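Local atomic coordinates of endo-1,4-beta-xylanase (Pseudoalteromonas haloplanktis, PDB entry 1H12), a protein that hydrolyses internal beta-1,4 linkages of xylan as a cold-adapted family 8 glycoside hydrolase. Residues 235-248 with 252-264. Residues are numbered along the deposited sequence; the frame is centred on the assembly and turned at random.
Sequences LLKNHFTKVSGSPH and PTFLSRLDGSPVI
His239, on the last turns of helix 219-243 of the family 8 (alpha/alpha)6 barrel, meets Gly260, the last residue of the type I beta turn Arg257 to Gly260, and, separately, Pro252 and Thr253, fastening the following loop back onto the helix. Its ring nitrogens do opposite jobs: ND1 donates to Gly260 O (2.8 Å), while NE2 accepts from Thr253 N (3.0 Å), which lies in the ring plane. With CG anti to the backbone N (chi1 -171°), the imidazole bridges Thr253 and Gly260, and the two bonds fix its rotation. A leucine here would probably leave Gly260 O and Thr253 N without their mates and let the two arms of the loop shift. Gly260 suits its place because a CB would clash with His239 N and, at its positive phi (92°), press on Asp259 O. Leu235 CD2 packs against the turn, 3.6 Å from Leu258 O, and a water joins Asn238 ND2 to that same oxygen. Pro262 CG touches Val243 CG1 (3.7 Å) and lies over one face of His248, a CH-pi contact; Pro247 CG covers the opposite face. On the solvent side, Lys242 NZ donates to Ser261 OG (3.0 Å). Ser261 N closes an Asx turn on Asp259 OD1, and Ser261 OG bonds that oxygen from the same carboxylate face.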
loop_
_atom_site.group_PDB
_atom_site.type_symbol
_atom_site.label_atom_id
_atom_site.label_comp_id
_atom_site.label_asym_id
_atom_site.label_seq_id
_atom_site.Cartn_x
_atom_site.Cartn_y
_atom_site.Cartn_z
ATOM N N LEU A 235 3.789 -17.167 -0.491
ATOM C CA LEU A 235 2.765 -16.838 -1.480
ATOM C C LEU A 235 3.365 -15.979 -2.596
ATOM O O LEU A 235 3.130 -16.239 -3.778
ATOM C CB LEU A 235 1.574 -16.139 -0.778
ATOM C CG LEU A 235 0.402 -15.650 -1.621
ATOM C CD1 LEU A 235 0.649 -14.391 -2.379
ATOM C CD2 LEU A 235 -0.120 -16.707 -2.529
ATOM N N LEU A 236 4.087 -14.934 -2.215
ATOM C CA LEU A 236 4.688 -14.079 -3.216
ATOM C C LEU A 236 5.707 -14.810 -4.067
ATOM O O LEU A 236 5.737 -14.652 -5.284
ATOM C CB LEU A 236 5.288 -12.815 -2.592
ATOM C CG LEU A 236 4.262 -11.801 -2.067
ATOM C CD1 LEU A 236 4.978 -10.694 -1.347
ATOM C CD2 LEU A 236 3.372 -11.274 -3.215
ATOM N N LYS A 237 6.560 -15.605 -3.444
ATOM C CA LYS A 237 7.512 -16.413 -4.217
ATOM C C LYS A 237 6.802 -17.302 -5.190
ATOM O O LYS A 237 7.203 -17.415 -6.352
ATOM C CB LYS A 237 8.354 -17.285 -3.252
ATOM C CG LYS A 237 9.323 -16.636 -2.450
ATOM C CD LYS A 237 10.171 -17.647 -1.568
ATOM C CE LYS A 237 9.723 -17.546 -0.131
ATOM N NZ LYS A 237 9.948 -16.144 0.401
ATOM N N ASN A 238 5.771 -17.969 -4.734
ATOM C CA ASN A 238 5.002 -18.861 -5.602
ATOM C C ASN A 238 4.337 -18.094 -6.731
ATOM O O ASN A 238 4.310 -18.556 -7.873
ATOM C CB ASN A 238 3.977 -19.637 -4.781
ATOM C CG ASN A 238 4.578 -20.711 -3.900
ATOM O OD1 ASN A 238 5.739 -21.118 -4.098
ATOM N ND2 ASN A 238 3.772 -21.209 -2.932
ATOM N N HIS A 239 3.745 -16.940 -6.405
ATOM C CA HIS A 239 3.111 -16.125 -7.434
ATOM C C HIS A 239 4.113 -15.702 -8.484
ATOM O O HIS A 239 3.836 -15.798 -9.688
ATOM C CB HIS A 239 2.467 -14.909 -6.759
ATOM C CG HIS A 239 1.602 -14.096 -7.676
ATOM N ND1 HIS A 239 0.473 -14.594 -8.268
ATOM C CD2 HIS A 239 1.727 -12.827 -8.112
ATOM C CE1 HIS A 239 -0.069 -13.609 -9.018
ATOM N NE2 HIS A 239 0.680 -12.527 -8.953
ATOM N N PHE A 240 5.269 -15.245 -8.062
ATOM C CA PHE A 240 6.296 -14.841 -9.010
ATOM C C PHE A 240 6.800 -15.992 -9.850
ATOM O O PHE A 240 7.133 -15.802 -11.017
ATOM C CB PHE A 240 7.393 -14.007 -8.342
ATOM C CG PHE A 240 6.988 -12.568 -8.188
ATOM C CD1 PHE A 240 6.985 -11.744 -9.289
ATOM C CD2 PHE A 240 6.582 -12.030 -6.946
ATOM C CE1 PHE A 240 6.589 -10.429 -9.192
ATOM C CE2 PHE A 240 6.198 -10.721 -6.852
ATOM C CZ PHE A 240 6.187 -9.932 -7.979
ATOM N N THR A 241 6.881 -17.185 -9.303
ATOM C CA THR A 241 7.214 -18.364 -10.099
ATOM C C THR A 241 6.140 -18.594 -11.151
ATOM O O THR A 241 6.448 -18.860 -12.304
ATOM C CB THR A 241 7.369 -19.577 -9.185
ATOM O OG1 THR A 241 8.458 -19.378 -8.266
ATOM C CG2 THR A 241 7.632 -20.876 -9.984
ATOM N N LYS A 242 4.899 -18.512 -10.764
ATOM C CA LYS A 242 3.783 -18.782 -11.659
ATOM C C LYS A 242 3.631 -17.743 -12.733
ATOM O O LYS A 242 3.192 -18.092 -13.834
ATOM C CB LYS A 242 2.477 -18.966 -10.890
ATOM C CG LYS A 242 2.475 -20.174 -9.958
ATOM C CD LYS A 242 1.912 -21.243 -10.450
ATOM C CE LYS A 242 1.529 -22.296 -9.300
ATOM N NZ LYS A 242 0.518 -23.107 -10.096
ATOM N N VAL A 243 4.012 -16.485 -12.479
ATOM C CA VAL A 243 3.919 -15.475 -13.531
ATOM C C VAL A 243 5.179 -15.339 -14.388
ATOM O O VAL A 243 5.187 -14.566 -15.327
ATOM C CB VAL A 243 3.468 -14.090 -13.015
ATOM C CG1 VAL A 243 2.119 -14.182 -12.360
ATOM C CG2 VAL A 243 4.492 -13.422 -12.117
ATOM N N SER A 244 6.212 -16.112 -14.035
ATOM C CA SER A 244 7.436 -16.025 -14.865
ATOM C C SER A 244 7.243 -16.626 -16.232
ATOM O O SER A 244 6.620 -17.644 -16.406
ATOM C CB SER A 244 8.567 -16.768 -14.124
ATOM O OG SER A 244 9.764 -16.732 -14.876
ATOM N N GLY A 245 7.808 -15.957 -17.221
ATOM C CA GLY A 245 7.753 -16.455 -18.613
ATOM C C GLY A 245 6.334 -16.548 -19.108
ATOM O O GLY A 245 5.374 -15.918 -18.603
ATOM N N SER A 246 6.122 -17.363 -20.132
ATOM C CA SER A 246 4.808 -17.521 -20.679
ATOM C C SER A 246 3.887 -18.187 -19.712
ATOM O O SER A 246 4.326 -19.154 -19.086
ATOM C CB SER A 246 4.906 -18.377 -21.976
ATOM O OG SER A 246 3.658 -18.474 -22.564
ATOM N N PRO A 247 2.611 -17.804 -19.586
ATOM C CA PRO A 247 1.948 -16.746 -20.365
ATOM C C PRO A 247 1.806 -15.407 -19.702
ATOM O O PRO A 247 1.294 -14.480 -20.350
ATOM C CB PRO A 247 0.553 -17.365 -20.557
ATOM C CG PRO A 247 0.288 -18.034 -19.217
ATOM C CD PRO A 247 1.591 -18.605 -18.836
ATOM N N HIS A 248 2.218 -15.268 -18.444
ATOM C CA HIS A 248 1.994 -14.010 -17.721
ATOM C C HIS A 248 3.123 -12.999 -17.875
ATOM O O HIS A 248 2.955 -11.816 -17.554
ATOM C CB HIS A 248 1.717 -14.278 -16.238
ATOM C CG HIS A 248 0.498 -15.104 -16.018
ATOM N ND1 HIS A 248 -0.759 -14.593 -16.187
ATOM C CD2 HIS A 248 0.351 -16.412 -15.664
ATOM C CE1 HIS A 248 -1.634 -15.578 -15.982
ATOM N NE2 HIS A 248 -0.985 -16.689 -15.654
ATOM N N PRO A 252 3.068 -9.511 -11.831
ATOM C CA PRO A 252 2.099 -10.070 -10.918
ATOM C C PRO A 252 0.685 -9.600 -11.265
ATOM O O PRO A 252 0.518 -8.639 -12.023
ATOM C CB PRO A 252 2.567 -9.529 -9.572
ATOM C CG PRO A 252 3.113 -8.160 -9.935
ATOM C CD PRO A 252 3.802 -8.361 -11.274
ATOM N N THR A 253 -0.317 -10.277 -10.685
ATOM C CA THR A 253 -1.700 -10.065 -11.078
ATOM C C THR A 253 -2.559 -9.549 -9.920
ATOM O O THR A 253 -2.170 -9.597 -8.751
ATOM C CB THR A 253 -2.309 -11.302 -11.726
ATOM O OG1 THR A 253 -2.496 -12.349 -10.770
ATOM C CG2 THR A 253 -1.409 -11.828 -12.831
ATOM N N PHE A 254 -3.732 -9.076 -10.287
ATOM C CA PHE A 254 -4.749 -8.576 -9.378
ATOM C C PHE A 254 -5.116 -9.588 -8.293
ATOM O O PHE A 254 -5.077 -9.304 -7.103
ATOM C CB PHE A 254 -5.959 -8.167 -10.242
ATOM C CG PHE A 254 -7.210 -7.822 -9.506
ATOM C CD1 PHE A 254 -7.223 -7.244 -8.239
ATOM C CD2 PHE A 254 -8.441 -8.073 -10.114
ATOM C CE1 PHE A 254 -8.443 -6.949 -7.606
ATOM C CE2 PHE A 254 -9.646 -7.791 -9.498
ATOM C CZ PHE A 254 -9.640 -7.247 -8.253
ATOM N N LEU A 255 -5.510 -10.798 -8.725
ATOM C CA LEU A 255 -5.996 -11.828 -7.840
ATOM C C LEU A 255 -5.199 -13.112 -8.020
ATOM O O LEU A 255 -4.714 -13.425 -9.110
ATOM C CB LEU A 255 -7.487 -12.126 -8.085
ATOM C CG LEU A 255 -8.425 -10.980 -7.733
ATOM C CD1 LEU A 255 -9.835 -11.309 -8.156
ATOM C CD2 LEU A 255 -8.384 -10.641 -6.244
ATOM N N SER A 256 -5.093 -13.879 -6.922
ATOM C CA SER A 256 -4.379 -15.119 -6.893
ATOM C C SER A 256 -5.070 -16.125 -6.002
ATOM O O SER A 256 -5.685 -15.759 -4.974
ATOM C CB SER A 256 -2.957 -14.872 -6.314
ATOM O OG SER A 256 -2.152 -16.033 -6.245
ATOM N N ARG A 257 -4.927 -17.392 -6.316
ATOM C CA ARG A 257 -5.257 -18.445 -5.375
ATOM C C ARG A 257 -4.192 -18.538 -4.301
ATOM O O ARG A 257 -3.129 -17.914 -4.396
ATOM C CB ARG A 257 -5.412 -19.801 -6.124
ATOM C CG ARG A 257 -6.438 -19.706 -7.218
ATOM C CD ARG A 257 -7.767 -19.298 -6.654
ATOM N NE ARG A 257 -8.881 -19.416 -7.608
ATOM C CZ ARG A 257 -10.116 -19.143 -7.302
ATOM N NH1 ARG A 257 -10.432 -18.725 -6.080
ATOM N NH2 ARG A 257 -11.085 -19.258 -8.191
ATOM N N LEU A 258 -4.443 -19.336 -3.260
ATOM C CA LEU A 258 -3.528 -19.403 -2.120
ATOM C C LEU A 258 -2.235 -20.101 -2.418
ATOM O O LEU A 258 -1.292 -19.964 -1.682
ATOM C CB LEU A 258 -4.252 -19.957 -0.908
ATOM C CG LEU A 258 -5.438 -19.171 -0.417
ATOM C CD1 LEU A 258 -5.874 -19.677 0.938
ATOM C CD2 LEU A 258 -5.327 -17.713 -0.405
ATOM N N ASP A 259 -2.156 -20.810 -3.557
ATOM C CA ASP A 259 -0.924 -21.416 -4.044
ATOM C C ASP A 259 -0.116 -20.470 -4.949
ATOM O O ASP A 259 0.905 -20.887 -5.525
ATOM C CB ASP A 259 -1.176 -22.753 -4.697
ATOM C CG ASP A 259 -1.884 -22.641 -5.975
ATOM O OD1 ASP A 259 -2.339 -21.548 -6.411
ATOM O OD2 ASP A 259 -2.132 -23.692 -6.633
ATOM N N GLY A 260 -0.588 -19.250 -5.141
ATOM C CA GLY A 260 0.049 -18.268 -5.992
ATOM C C GLY A 260 -0.434 -18.246 -7.417
ATOM O O GLY A 260 0.023 -17.403 -8.207
ATOM N N SER A 261 -1.328 -19.143 -7.802
ATOM C CA SER A 261 -1.787 -19.190 -9.167
ATOM C C SER A 261 -2.651 -17.976 -9.489
ATOM O O SER A 261 -3.651 -17.739 -8.803
ATOM C CB SER A 261 -2.675 -20.438 -9.414
ATOM O OG SER A 261 -1.949 -21.618 -9.223
ATOM N N PRO A 262 -2.346 -17.211 -10.530
ATOM C CA PRO A 262 -3.273 -16.150 -10.940
ATOM C C PRO A 262 -4.676 -16.670 -11.129
ATOM O O PRO A 262 -4.881 -17.737 -11.723
ATOM C CB PRO A 262 -2.665 -15.626 -12.234
ATOM C CG PRO A 262 -1.184 -15.907 -12.072
ATOM C CD PRO A 262 -1.128 -17.237 -11.371
ATOM N N VAL A 263 -5.654 -15.872 -10.740
ATOM C CA VAL A 263 -7.028 -16.141 -11.045
ATOM C C VAL A 263 -7.278 -15.720 -12.487
ATOM O O VAL A 263 -6.927 -14.633 -12.883
ATOM C CB VAL A 263 -7.938 -15.370 -10.105
ATOM C CG1 VAL A 263 -9.385 -15.372 -10.580
ATOM C CG2 VAL A 263 -7.830 -15.905 -8.702
ATOM N N ILE A 264 -7.895 -16.628 -13.280
ATOM C CA ILE A 264 -8.111 -16.369 -14.690
ATOM C C ILE A 264 -9.549 -15.889 -14.904
ATOM O O ILE A 264 -10.500 -16.635 -14.619
ATOM C CB ILE A 264 -7.762 -17.633 -15.534
ATOM C CG1 ILE A 264 -6.357 -18.114 -15.259
ATOM C CG2 ILE A 264 -7.974 -17.347 -16.997
ATOM C CD1 ILE A 264 -5.245 -17.126 -15.423
HETATM O O HOH W 1 1.509 -20.099 -1.362
#